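Local coordinates for nucleoside-diphosphate-sugar epimerase (Pseudomonas aeruginosa, PDB 2X4G), which probably binds a nicotinamide dinucleotide cofactor and acts as an epimerase or related oxidoreductase on a nucleotide sugar or similar substrate, at residues L227-R232 and E313-F318; T199-G204 and R254-L259; D39-H44 and E57-V62; A100-Q105 and W160-Q165. All blocks are in the same frame, centred on the assembly; numbering follows the deposited sequence.

Along the chain contact 3 closes first, contact 4 follows, and contacts 1 and 2 then interlock, their segments alternating. Contact 3 pairs two parallel strands of the main sheet, and contact 4 joins two helices of the same Rossmann-type domain; their centres are about 25 Å apart. Contact 1 sets the end of helix 219-232 against the later helix 309-315. Its centre lies about 23 Å from that of contact 3 and about 25 Å from that of contact 4. Contact 2 is farther off, about 33 to 36 Å from the other three between centres, and on the opposite side of the chain's centre from contact 4. No two contacts touch. The interleaving means that late segments pack against earlier ones in two separate places.

Contact 1. Residues L227-R232 and E313-F318; sequences LMALER and EELGFF
Leu315 spreads its two methyls over the last turn of helix 219-232, CD1 lying 3.9 Å from Ala229 CA and CD2 3.8 Å from Arg232 CB. The contact joins the end of helix 219-232, part of the Rossmann-type region, to the end of the late helix 309-315, after which Gly316, with positive phi, turns the chain toward Phe317. The carbonyl of Leu315, at that C-terminal end, takes the hydrogen bond of the contact, from Arg232 NH1 at 2.6 Å. The bond is bent (141° at the hydrogen), and the acceptor lies close to the guanidinium plane. A positive group at a helix C-terminus would probably be favoured by the helix dipole. Arg232 reaches it with a chain extended from CG to NE, and the CG of Met228 lies over the rim of one face of its guanidinium. On strand 238-247, Tyr239 touches Leu315 and Leu241 touches Phe317. Met228 makes a Met-aromatic contact with Phe317, SD standing beside the ring rather than over it, 5.5 Å from the centroid. The methionine chain bends at its last torsion (chi3 -130°), and this brings CE in plane to the ring edge, 3.8 Å from Phe317 CD2.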
loop_
_atom_site.group_PDB
_atom_site.type_symbol
_atom_site.label_atom_id
_atom_site.label_comp_id
_atom_site.label_asym_id
_atom_site.label_seq_id
_atom_site.Cartn_x
_atom_site.Cartn_y
_atom_site.Cartn_z
ATOM N N LEU A 227 -1.004 28.457 21.712
ATOM C CA LEU A 227 -1.257 29.138 22.990
ATOM C C LEU A 227 -2.189 30.329 22.765
ATOM O O LEU A 227 -3.104 30.570 23.560
ATOM C CB LEU A 227 0.046 29.615 23.639
ATOM C CG LEU A 227 -0.065 30.458 24.930
ATOM C CD1 LEU A 227 -0.661 29.622 26.014
ATOM C CD2 LEU A 227 1.293 30.995 25.372
ATOM N N MET A 228 -1.962 31.061 21.679
ATOM C CA MET A 228 -2.728 32.257 21.418
ATOM C C MET A 228 -4.176 31.952 21.059
ATOM O O MET A 228 -5.070 32.692 21.431
ATOM C CB MET A 228 -2.080 33.079 20.301
ATOM C CG MET A 228 -0.859 33.877 20.722
ATOM S SD MET A 228 -0.351 34.987 19.399
ATOM C CE MET A 228 1.396 34.593 19.332
ATOM N N ALA A 229 -4.409 30.888 20.304
ATOM C CA ALA A 229 -5.777 30.469 20.001
ATOM C C ALA A 229 -6.461 30.093 21.289
ATOM O O ALA A 229 -7.604 30.458 21.490
ATOM C CB ALA A 229 -5.791 29.278 19.051
ATOM N N LEU A 230 -5.740 29.371 22.151
ATOM C CA LEU A 230 -6.296 28.827 23.388
ATOM C C LEU A 230 -6.752 29.967 24.270
ATOM O O LEU A 230 -7.877 29.942 24.760
ATOM C CB LEU A 230 -5.279 27.944 24.127
ATOM C CG LEU A 230 -5.646 27.339 25.492
ATOM C CD1 LEU A 230 -6.635 26.217 25.350
ATOM C CD2 LEU A 230 -4.413 26.816 26.190
ATOM N N GLU A 231 -5.903 30.983 24.433
ATOM C CA GLU A 231 -6.237 32.117 25.292
ATOM C C GLU A 231 -7.242 33.052 24.649
ATOM O O GLU A 231 -8.031 33.642 25.365
ATOM C CB GLU A 231 -4.987 32.915 25.679
ATOM C CG GLU A 231 -4.003 32.160 26.564
ATOM C CD GLU A 231 -2.978 33.069 27.239
ATOM O OE1 GLU A 231 -2.015 33.505 26.571
ATOM O OE2 GLU A 231 -3.128 33.338 28.455
ATOM N N ARG A 232 -7.224 33.179 23.318
ATOM C CA ARG A 232 -7.909 34.299 22.627
ATOM C C ARG A 232 -8.947 33.956 21.572
ATOM O O ARG A 232 -9.718 34.818 21.198
ATOM C CB ARG A 232 -6.904 35.228 21.961
ATOM C CG ARG A 232 -6.030 35.966 22.937
ATOM C CD ARG A 232 -4.984 36.823 22.240
ATOM N NE ARG A 232 -3.837 37.046 23.118
ATOM C CZ ARG A 232 -2.643 37.497 22.723
ATOM N NH1 ARG A 232 -2.403 37.778 21.449
ATOM N NH2 ARG A 232 -1.676 37.664 23.615
ATOM N N GLU A 313 -5.713 39.089 12.860
ATOM C CA GLU A 313 -6.612 40.129 13.343
ATOM C C GLU A 313 -7.197 39.785 14.720
ATOM O O GLU A 313 -7.229 40.618 15.613
ATOM C CB GLU A 313 -7.706 40.381 12.305
ATOM C CG GLU A 313 -7.121 40.872 10.949
ATOM C CD GLU A 313 -8.193 41.279 9.912
ATOM O OE1 GLU A 313 -8.258 40.622 8.836
ATOM O OE2 GLU A 313 -8.953 42.252 10.171
ATOM N N GLU A 314 -7.609 38.542 14.902
ATOM C CA GLU A 314 -8.220 38.133 16.149
ATOM C C GLU A 314 -7.203 37.772 17.205
ATOM O O GLU A 314 -7.322 38.207 18.337
ATOM C CB GLU A 314 -9.150 36.951 15.910
ATOM C CG GLU A 314 -10.205 37.259 14.852
ATOM C CD GLU A 314 -11.498 36.479 15.015
ATOM O OE1 GLU A 314 -12.306 36.506 14.060
ATOM O OE2 GLU A 314 -11.717 35.839 16.073
ATOM N N LEU A 315 -6.199 36.985 16.843
ATOM C CA LEU A 315 -5.255 36.455 17.848
ATOM C C LEU A 315 -4.027 37.324 18.063
ATOM O O LEU A 315 -3.363 37.198 19.079
ATOM C CB LEU A 315 -4.819 35.023 17.509
ATOM C CG LEU A 315 -5.975 34.081 17.165
ATOM C CD1 LEU A 315 -5.481 32.702 16.776
ATOM C CD2 LEU A 315 -6.952 34.018 18.334
ATOM N N GLY A 316 -3.748 38.220 17.128
ATOM C CA GLY A 316 -2.479 38.917 17.102
ATOM C C GLY A 316 -1.373 38.038 16.529
ATOM O O GLY A 316 -0.195 38.396 16.587
ATOM N N PHE A 317 -1.733 36.895 15.946
ATOM C CA PHE A 317 -0.709 35.962 15.501
ATOM C C PHE A 317 -0.304 36.086 14.045
ATOM O O PHE A 317 -1.134 36.160 13.150
ATOM C CB PHE A 317 -1.111 34.518 15.727
ATOM C CG PHE A 317 -0.143 33.558 15.125
ATOM C CD1 PHE A 317 -0.326 33.088 13.836
ATOM C CD2 PHE A 317 0.999 33.188 15.818
ATOM C CE1 PHE A 317 0.585 32.232 13.267
ATOM C CE2 PHE A 317 1.917 32.332 15.251
ATOM C CZ PHE A 317 1.716 31.862 13.967
ATOM N N PHE A 318 0.999 36.037 13.817
ATOM C CA PHE A 318 1.520 35.870 12.475
ATOM C C PHE A 318 3.014 35.559 12.547
ATOM O O PHE A 318 3.673 35.914 13.511
ATOM C CB PHE A 318 1.243 37.128 11.617
ATOM C CG PHE A 318 1.881 38.385 12.138
ATOM C CD1 PHE A 318 3.178 38.714 11.786
ATOM C CD2 PHE A 318 1.183 39.243 12.952
ATOM C CE1 PHE A 318 3.764 39.856 12.247
ATOM C CE2 PHE A 318 1.773 40.407 13.416
ATOM C CZ PHE A 318 3.064 40.704 13.064
#

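Contact 2. Residues T199-G204 and R254-L259; sequences TAIGNG and RIAELL
Ile201 and Ile255 meet at the centre of the closely packed part, their side chains crossing at about a right angle. The end of Ile201 comes over the branch methyl of its partner, CD1 3.8 Å from Ile255 CG2, while Ile201 CG2 lies 4.0 Å from that same Ile255 CG2. One methyl of the second helix is therefore touched by both arms of the isoleucine on the first. In Ile201, CG1 sits opposite the carbonyl carbon (chi1 -71°) and CG2 opposite the backbone N; CG2 alone goes on to Leu259 CD1 at 3.9 Å and to the backbone of Ala256, CA at 4.1 Å. A little further on, Leu259 CD1 rests on Gly202 CA at 3.5 Å, where the glycine lets a methyl come down onto the helix backbone.

No hydrogen bond crosses between the segments; the grip is wholly apolar. On the looser side helix 196-202 ends in a Schellman motif with the exposed Gly204 at C-prime: Gly204 N bonds Ile201 O at 2.9 Å, and Glu205 N returns to Ala200 O. Asn203 takes no part, its OD1 accepting from Asn341 N near the C-terminus. On the second helix Glu257 is exposed too and pairs with Arg253. Leu259, besides meeting Gly202, touches Ile331 of helix 323-336. Two helices packed through apolar side chains, with helix 323-336 beside them, thus meet in the C-terminal half of the chain, where extended short-chain dehydrogenases usually have their substrate-binding part, as is probably so here.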
loop_
_atom_site.group_PDB
_atom_site.type_symbol
_atom_site.label_atom_id
_atom_site.label_comp_id
_atom_site.label_asym_id
_atom_site.label_seq_id
_atom_site.Cartn_x
_atom_site.Cartn_y
_atom_site.Cartn_z
ATOM N N THR A 199 15.014 14.976 5.848
ATOM C CA THR A 199 15.922 13.832 5.927
ATOM C C THR A 199 15.910 12.981 4.649
ATOM O O THR A 199 16.953 12.474 4.248
ATOM C CB THR A 199 15.685 12.976 7.184
ATOM O OG1 THR A 199 14.391 12.368 7.138
ATOM C CG2 THR A 199 15.795 13.843 8.435
ATOM N N ALA A 200 14.761 12.840 3.991
ATOM C CA ALA A 200 14.712 12.067 2.752
ATOM C C ALA A 200 15.651 12.707 1.736
ATOM O O ALA A 200 16.552 12.048 1.189
ATOM C CB ALA A 200 13.306 11.991 2.212
ATOM N N ILE A 201 15.464 14.004 1.513
ATOM C CA ILE A 201 16.341 14.753 0.627
ATOM C C ILE A 201 17.812 14.582 1.041
ATOM O O ILE A 201 18.616 14.090 0.265
ATOM C CB ILE A 201 15.952 16.230 0.605
ATOM C CG1 ILE A 201 14.627 16.399 -0.148
ATOM C CG2 ILE A 201 17.027 17.054 -0.066
ATOM C CD1 ILE A 201 14.101 17.793 -0.153
ATOM N N GLY A 202 18.145 14.951 2.275
ATOM C CA GLY A 202 19.514 14.856 2.790
ATOM C C GLY A 202 20.173 13.498 2.611
ATOM O O GLY A 202 21.372 13.417 2.341
ATOM N N ASN A 203 19.392 12.429 2.745
ATOM C CA ASN A 203 19.918 11.069 2.633
ATOM C C ASN A 203 19.847 10.510 1.219
ATOM O O ASN A 203 19.914 9.302 1.052
ATOM C CB ASN A 203 19.148 10.115 3.560
ATOM C CG ASN A 203 19.437 10.347 5.033
ATOM O OD1 ASN A 203 20.544 10.730 5.421
ATOM N ND2 ASN A 203 18.439 10.092 5.870
ATOM N N GLY A 204 19.686 11.365 0.210
ATOM C CA GLY A 204 19.563 10.921 -1.183
ATOM C C GLY A 204 18.317 10.122 -1.574
ATOM O O GLY A 204 18.214 9.643 -2.697
ATOM N N ARG A 254 14.884 24.465 -1.787
ATOM C CA ARG A 254 15.610 25.242 -0.798
ATOM C C ARG A 254 16.334 24.285 0.128
ATOM O O ARG A 254 17.500 24.462 0.437
ATOM C CB ARG A 254 14.686 26.171 -0.014
ATOM C CG ARG A 254 13.782 27.058 -0.899
ATOM C CD ARG A 254 14.386 28.414 -1.266
ATOM N NE ARG A 254 14.403 29.350 -0.137
ATOM C CZ ARG A 254 13.325 29.958 0.367
ATOM N NH1 ARG A 254 13.465 30.788 1.408
ATOM N NH2 ARG A 254 12.109 29.735 -0.156
ATOM N N ILE A 255 15.629 23.248 0.541
ATOM C CA ILE A 255 16.187 22.219 1.416
ATOM C C ILE A 255 17.386 21.599 0.741
ATOM O O ILE A 255 18.421 21.459 1.367
ATOM C CB ILE A 255 15.134 21.123 1.759
ATOM C CG1 ILE A 255 14.025 21.711 2.639
ATOM C CG2 ILE A 255 15.789 19.923 2.440
ATOM C CD1 ILE A 255 12.810 20.850 2.717
ATOM N N ALA A 256 17.261 21.239 -0.534
ATOM C CA ALA A 256 18.419 20.739 -1.289
ATOM C C ALA A 256 19.602 21.711 -1.234
ATOM O O ALA A 256 20.723 21.332 -0.900
ATOM C CB ALA A 256 18.051 20.465 -2.721
ATOM N N GLU A 257 19.351 22.972 -1.544
ATOM C CA GLU A 257 20.440 23.940 -1.652
ATOM C C GLU A 257 21.178 24.083 -0.328
ATOM O O GLU A 257 22.415 24.155 -0.306
ATOM C CB GLU A 257 19.914 25.283 -2.166
ATOM C CG GLU A 257 19.537 25.226 -3.653
ATOM C CD GLU A 257 18.620 26.366 -4.099
ATOM O OE1 GLU A 257 18.359 27.286 -3.284
ATOM O OE2 GLU A 257 18.159 26.337 -5.269
ATOM N N LEU A 258 20.411 24.087 0.766
ATOM C CA LEU A 258 20.948 24.195 2.113
ATOM C C LEU A 258 21.728 22.955 2.527
ATOM O O LEU A 258 22.706 23.065 3.253
ATOM C CB LEU A 258 19.819 24.428 3.098
ATOM C CG LEU A 258 19.112 25.768 2.942
ATOM C CD1 LEU A 258 17.911 25.813 3.865
ATOM C CD2 LEU A 258 20.115 26.913 3.223
ATOM N N LEU A 259 21.309 21.778 2.072
ATOM C CA LEU A 259 22.012 20.543 2.421
ATOM C C LEU A 259 23.215 20.270 1.526
ATOM O O LEU A 259 23.933 19.290 1.738
ATOM C CB LEU A 259 21.060 19.349 2.363
ATOM C CG LEU A 259 19.963 19.342 3.432
ATOM C CD1 LEU A 259 18.882 18.326 3.086
ATOM C CD2 LEU A 259 20.575 19.065 4.803
#

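Contact 3. Residues D39-H44 and E57-V62; sequences DLVLIH and EPECRV
Leu42 is held through both its N and its O by the neighbouring strand: the N donates to Glu59 O at 2.9 Å, and the O accepts from Arg61 N at 3.0 Å. Glu59 N to Leu40 O, nearly straight at 176°, and His44 N to Arg61 O complete the parallel pairing. Within 57-62, Arg61 NH1 makes a salt bridge to Glu59 OE2 at 2.9 Å, meeting the oxygen from above the carboxylate plane. That guanidinium is further fixed through NH2 by the carbonyls of Ala74 and Arg76, while Glu59 OE1 turns to Lys15 of strand 15-19, on the far side of 39-44.

The two strands belong to the Rossmann-type sheet: 39-44 runs between 15-19 and 59-62, all three parallel. The connection from 39-44 to 59-62 here contains no helix.

Val41 lies beneath this charged pair. Its CG2 sits over the centre of the Arg61 guanidinium, 4.2 Å above the plane, and its CG1 is 3.5 Å from Arg61 CD, so the flat group rests on a valine. The sheet face bearing Leu42, Cys60, His44 and Val62 looks the other way. There Leu42 CD1 packs on Pro58 CB at 3.6 Å; the Leu42 and Leu40 side chains also touch Ala30 of helix 24-35. The His44 ring, with CG lodged between backbone N and carbonyl carbon (chi1 65°), swings across to the next strand: CE1 comes 3.7 Å from Val62 CG2, and Cys60 CB meets the ring edge near NE2.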
loop_
_atom_site.group_PDB
_atom_site.type_symbol
_atom_site.label_atom_id
_atom_site.label_comp_id
_atom_site.label_asym_id
_atom_site.label_seq_id
_atom_site.Cartn_x
_atom_site.Cartn_y
_atom_site.Cartn_z
ATOM N N ASP A 39 2.082 28.215 34.467
ATOM C CA ASP A 39 2.384 26.919 35.029
ATOM C C ASP A 39 2.003 25.883 33.989
ATOM O O ASP A 39 0.898 25.915 33.450
ATOM C CB ASP A 39 1.609 26.698 36.325
ATOM C CG ASP A 39 2.224 27.435 37.514
ATOM O OD1 ASP A 39 1.470 27.665 38.489
ATOM O OD2 ASP A 39 3.449 27.765 37.493
ATOM N N LEU A 40 2.925 24.971 33.706
ATOM C CA LEU A 40 2.741 24.001 32.644
ATOM C C LEU A 40 2.405 22.658 33.231
ATOM O O LEU A 40 3.117 22.161 34.117
ATOM C CB LEU A 40 4.023 23.880 31.850
ATOM C CG LEU A 40 4.119 22.786 30.810
ATOM C CD1 LEU A 40 3.000 22.914 29.771
ATOM C CD2 LEU A 40 5.530 22.872 30.188
ATOM N N VAL A 41 1.319 22.074 32.746
ATOM C CA VAL A 41 0.999 20.693 33.057
ATOM C C VAL A 41 1.116 19.864 31.774
ATOM O O VAL A 41 0.689 20.302 30.708
ATOM C CB VAL A 41 -0.412 20.560 33.678
ATOM C CG1 VAL A 41 -0.800 19.094 33.836
ATOM C CG2 VAL A 41 -0.474 21.294 35.026
ATOM N N LEU A 42 1.721 18.686 31.885
ATOM C CA LEU A 42 1.838 17.748 30.776
ATOM C C LEU A 42 1.077 16.469 31.118
ATOM O O LEU A 42 1.435 15.752 32.064
ATOM C CB LEU A 42 3.303 17.395 30.513
ATOM C CG LEU A 42 4.248 18.548 30.243
ATOM C CD1 LEU A 42 5.647 18.031 29.943
ATOM C CD2 LEU A 42 3.698 19.398 29.105
ATOM N N ILE A 43 0.013 16.199 30.367
ATOM C CA ILE A 43 -0.743 14.971 30.531
ATOM C C ILE A 43 -0.180 13.964 29.536
ATOM O O ILE A 43 -0.260 14.181 28.343
ATOM C CB ILE A 43 -2.248 15.201 30.299
ATOM C CG1 ILE A 43 -2.800 16.236 31.298
ATOM C CG2 ILE A 43 -3.029 13.892 30.452
ATOM C CD1 ILE A 43 -4.184 16.737 30.946
ATOM N N HIS A 44 0.401 12.876 30.036
ATOM C CA HIS A 44 1.052 11.883 29.184
ATOM C C HIS A 44 0.664 10.458 29.491
ATOM O O HIS A 44 0.254 10.127 30.611
ATOM C CB HIS A 44 2.553 11.974 29.352
ATOM C CG HIS A 44 3.034 11.606 30.718
ATOM N ND1 HIS A 44 3.461 10.336 31.040
ATOM C CD2 HIS A 44 3.193 12.350 31.833
ATOM C CE1 HIS A 44 3.843 10.305 32.303
ATOM N NE2 HIS A 44 3.696 11.518 32.805
ATOM N N GLU A 57 10.542 22.146 33.717
ATOM C CA GLU A 57 10.066 22.026 35.094
ATOM C C GLU A 57 8.567 21.904 35.106
ATOM O O GLU A 57 7.898 22.682 35.771
ATOM C CB GLU A 57 10.509 23.216 35.945
ATOM C CG GLU A 57 12.026 23.223 36.217
ATOM C CD GLU A 57 12.467 24.410 37.057
ATOM O OE1 GLU A 57 11.775 24.714 38.046
ATOM O OE2 GLU A 57 13.504 25.034 36.733
ATOM N N PRO A 58 8.038 20.912 34.368
ATOM C CA PRO A 58 6.609 20.711 34.214
ATOM C C PRO A 58 6.042 19.988 35.386
ATOM O O PRO A 58 6.779 19.358 36.128
ATOM C CB PRO A 58 6.522 19.784 32.997
ATOM C CG PRO A 58 7.728 18.926 33.115
ATOM C CD PRO A 58 8.803 19.796 33.771
ATOM N N GLU A 59 4.734 20.069 35.545
ATOM C CA GLU A 59 4.016 19.181 36.450
ATOM C C GLU A 59 3.449 18.092 35.534
ATOM O O GLU A 59 2.840 18.403 34.524
ATOM C CB GLU A 59 2.922 19.963 37.192
ATOM C CG GLU A 59 1.863 19.131 37.895
ATOM C CD GLU A 59 0.792 19.977 38.592
ATOM O OE1 GLU A 59 0.766 21.225 38.451
ATOM O OE2 GLU A 59 -0.047 19.376 39.284
ATOM N N CYS A 60 3.690 16.827 35.852
ATOM C CA CYS A 60 3.299 15.717 34.985
ATOM C C CYS A 60 2.207 14.938 35.619
ATOM O O CYS A 60 2.283 14.601 36.798
ATOM C CB CYS A 60 4.464 14.785 34.750
ATOM S SG CYS A 60 5.733 15.585 33.815
ATOM N N ARG A 61 1.197 14.625 34.816
ATOM C CA ARG A 61 0.060 13.836 35.262
ATOM C C ARG A 61 -0.113 12.659 34.327
ATOM O O ARG A 61 -0.171 12.847 33.116
ATOM C CB ARG A 61 -1.177 14.717 35.279
ATOM C CG ARG A 61 -0.983 15.970 36.134
ATOM C CD ARG A 61 -2.201 16.868 36.121
ATOM N NE ARG A 61 -2.090 17.907 37.137
ATOM C CZ ARG A 61 -3.013 18.829 37.371
ATOM N NH1 ARG A 61 -2.806 19.720 38.323
ATOM N NH2 ARG A 61 -4.139 18.858 36.665
ATOM N N VAL A 62 -0.149 11.448 34.881
ATOM C CA VAL A 62 -0.218 10.240 34.057
ATOM C C VAL A 62 -1.671 9.932 33.715
ATOM O O VAL A 62 -2.549 10.044 34.557
ATOM C CB VAL A 62 0.428 9.019 34.737
ATOM C CG1 VAL A 62 0.497 7.852 33.761
ATOM C CG2 VAL A 62 1.810 9.348 35.205
HETATM O O HOH W 1 4.848 24.190 36.284
#

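Contact 4. Residues A100-Q105 and W160-Q165; sequences ASALGQ and WALDEQ
Leu103 carries most of the apolar contact, reaching with CD2 into the turn formed by Ala161, Leu162 and Gln165. With CG opposite its carbonyl carbon (chi1 -65°), this branch comes to 4.2 Å from Ala161 CB and 4.1 Å from Leu162 CD2. Leu162 answers from the other helix, its CD1 4.1 Å from Ala102 CB. The leucines thus meet through their CD2 methyls, with alanines beside them.

Mixed contacts set methyls against polar atoms. Leu162 CD2 lies 3.9 Å from Ala102 O. Leu103 and Gln165 slide past each other in opposite directions: the extended glutamine chain, CG anti to the backbone N (chi1 -177°), passes its amide beside the leucine, with Gln165 OE1 3.6 Å from Leu103 CD2.

No hydrogen bond joins the two segments. Polar links nevertheless run between the two helices close by: Gln165 OE1 bonds Thr106 OG1, and Gln165 NE2 has a weak bond to Asn107. Thr106 OG1 also bonds Leu103 O within its own helix. Away from the seam, Asp163 pairs with Arg238 and Arg167.

The axes of the two short segments approach to 9.9 Å, with 33° between their directions. Such a pair of neighbouring helices beside the parallel part of the sheet is a feature of the Rossmann-type short-chain dehydrogenase fold, and a YxxxK sequence of the kind found in that family lies just before Trp160 on helix 154-171.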
loop_
_atom_site.group_PDB
_atom_site.type_symbol
_atom_site.label_atom_id
_atom_site.label_comp_id
_atom_site.label_asym_id
_atom_site.label_seq_id
_atom_site.Cartn_x
_atom_site.Cartn_y
_atom_site.Cartn_z
ATOM N N ALA A 100 -12.925 5.481 12.617
ATOM C CA ALA A 100 -13.571 5.003 13.852
ATOM C C ALA A 100 -12.706 5.106 15.112
ATOM O O ALA A 100 -13.215 5.419 16.197
ATOM C CB ALA A 100 -14.016 3.558 13.668
ATOM N N SER A 101 -11.412 4.821 14.955
ATOM C CA SER A 101 -10.458 4.777 16.067
ATOM C C SER A 101 -9.781 6.115 16.307
ATOM O O SER A 101 -9.188 6.312 17.365
ATOM C CB SER A 101 -9.381 3.729 15.802
ATOM O OG SER A 101 -8.671 4.049 14.624
ATOM N N ALA A 102 -9.835 7.010 15.320
ATOM C CA ALA A 102 -9.435 8.404 15.517
ATOM C C ALA A 102 -10.446 9.047 16.464
ATOM O O ALA A 102 -10.077 9.650 17.485
ATOM C CB ALA A 102 -9.386 9.147 14.185
ATOM N N LEU A 103 -11.725 8.868 16.132
ATOM C CA LEU A 103 -12.821 9.330 16.970
ATOM C C LEU A 103 -12.825 8.644 18.326
ATOM O O LEU A 103 -13.218 9.247 19.317
ATOM C CB LEU A 103 -14.162 9.110 16.272
ATOM C CG LEU A 103 -14.396 9.911 14.989
ATOM C CD1 LEU A 103 -15.752 9.545 14.414
ATOM C CD2 LEU A 103 -14.305 11.419 15.237
ATOM N N GLY A 104 -12.373 7.394 18.367
ATOM C CA GLY A 104 -12.321 6.631 19.606
ATOM C C GLY A 104 -11.322 7.150 20.629
ATOM O O GLY A 104 -11.492 6.942 21.834
ATOM N N GLN A 105 -10.271 7.802 20.156
ATOM C CA GLN A 105 -9.286 8.398 21.047
ATOM C C GLN A 105 -9.788 9.732 21.575
ATOM O O GLN A 105 -9.631 10.019 22.771
ATOM C CB GLN A 105 -7.941 8.604 20.335
ATOM C CG GLN A 105 -7.143 7.296 20.066
ATOM C CD GLN A 105 -5.809 7.533 19.306
ATOM O OE1 GLN A 105 -5.162 8.598 19.439
ATOM N NE2 GLN A 105 -5.399 6.529 18.515
ATOM N N TRP A 160 -11.678 15.299 8.311
ATOM C CA TRP A 160 -12.974 15.982 8.297
ATOM C C TRP A 160 -13.784 15.627 9.529
ATOM O O TRP A 160 -14.433 16.481 10.105
ATOM C CB TRP A 160 -13.779 15.618 7.042
ATOM C CG TRP A 160 -15.223 15.990 7.127
ATOM C CD1 TRP A 160 -15.772 17.186 6.810
ATOM C CD2 TRP A 160 -16.302 15.155 7.565
ATOM N NE1 TRP A 160 -17.126 17.160 7.023
ATOM C CE2 TRP A 160 -17.479 15.923 7.490
ATOM C CE3 TRP A 160 -16.386 13.832 8.015
ATOM C CZ2 TRP A 160 -18.736 15.411 7.837
ATOM C CZ3 TRP A 160 -17.631 13.326 8.373
ATOM C CH2 TRP A 160 -18.790 14.111 8.276
ATOM N N ALA A 161 -13.764 14.358 9.914
ATOM C CA ALA A 161 -14.544 13.897 11.070
ATOM C C ALA A 161 -14.097 14.569 12.374
ATOM O O ALA A 161 -14.908 15.130 13.099
ATOM C CB ALA A 161 -14.450 12.391 11.200
ATOM N N LEU A 162 -12.800 14.507 12.658
ATOM C CA LEU A 162 -12.243 15.121 13.862
ATOM C C LEU A 162 -12.572 16.611 13.921
ATOM O O LEU A 162 -12.833 17.166 14.997
ATOM C CB LEU A 162 -10.734 14.898 13.905
ATOM C CG LEU A 162 -10.269 13.433 14.091
ATOM C CD1 LEU A 162 -8.781 13.192 13.718
ATOM C CD2 LEU A 162 -10.562 12.959 15.532
ATOM N N ASP A 163 -12.578 17.258 12.761
ATOM C CA ASP A 163 -12.994 18.655 12.689
ATOM C C ASP A 163 -14.478 18.824 13.050
ATOM O O ASP A 163 -14.823 19.647 13.896
ATOM C CB ASP A 163 -12.718 19.233 11.305
ATOM C CG ASP A 163 -12.773 20.749 11.292
ATOM O OD1 ASP A 163 -13.830 21.312 10.914
ATOM O OD2 ASP A 163 -11.757 21.378 11.667
ATOM N N GLU A 164 -15.345 18.048 12.404
ATOM C CA GLU A 164 -16.769 18.024 12.739
ATOM C C GLU A 164 -17.045 17.734 14.194
ATOM O O GLU A 164 -17.934 18.337 14.784
ATOM C CB GLU A 164 -17.509 16.977 11.907
ATOM C CG GLU A 164 -18.120 17.532 10.618
ATOM C CD GLU A 164 -19.341 18.422 10.847
ATOM O OE1 GLU A 164 -19.685 19.178 9.905
ATOM O OE2 GLU A 164 -19.947 18.375 11.947
ATOM N N GLN A 165 -16.302 16.786 14.752
ATOM C CA GLN A 165 -16.447 16.384 16.149
ATOM C C GLN A 165 -16.180 17.539 17.094
ATOM O O GLN A 165 -16.956 17.775 18.025
ATOM C CB GLN A 165 -15.482 15.252 16.474
ATOM C CG GLN A 165 -15.602 14.696 17.888
ATOM C CD GLN A 165 -14.551 13.641 18.192
ATOM O OE1 GLN A 165 -13.384 13.791 17.800
ATOM N NE2 GLN A 165 -14.953 12.568 18.896
#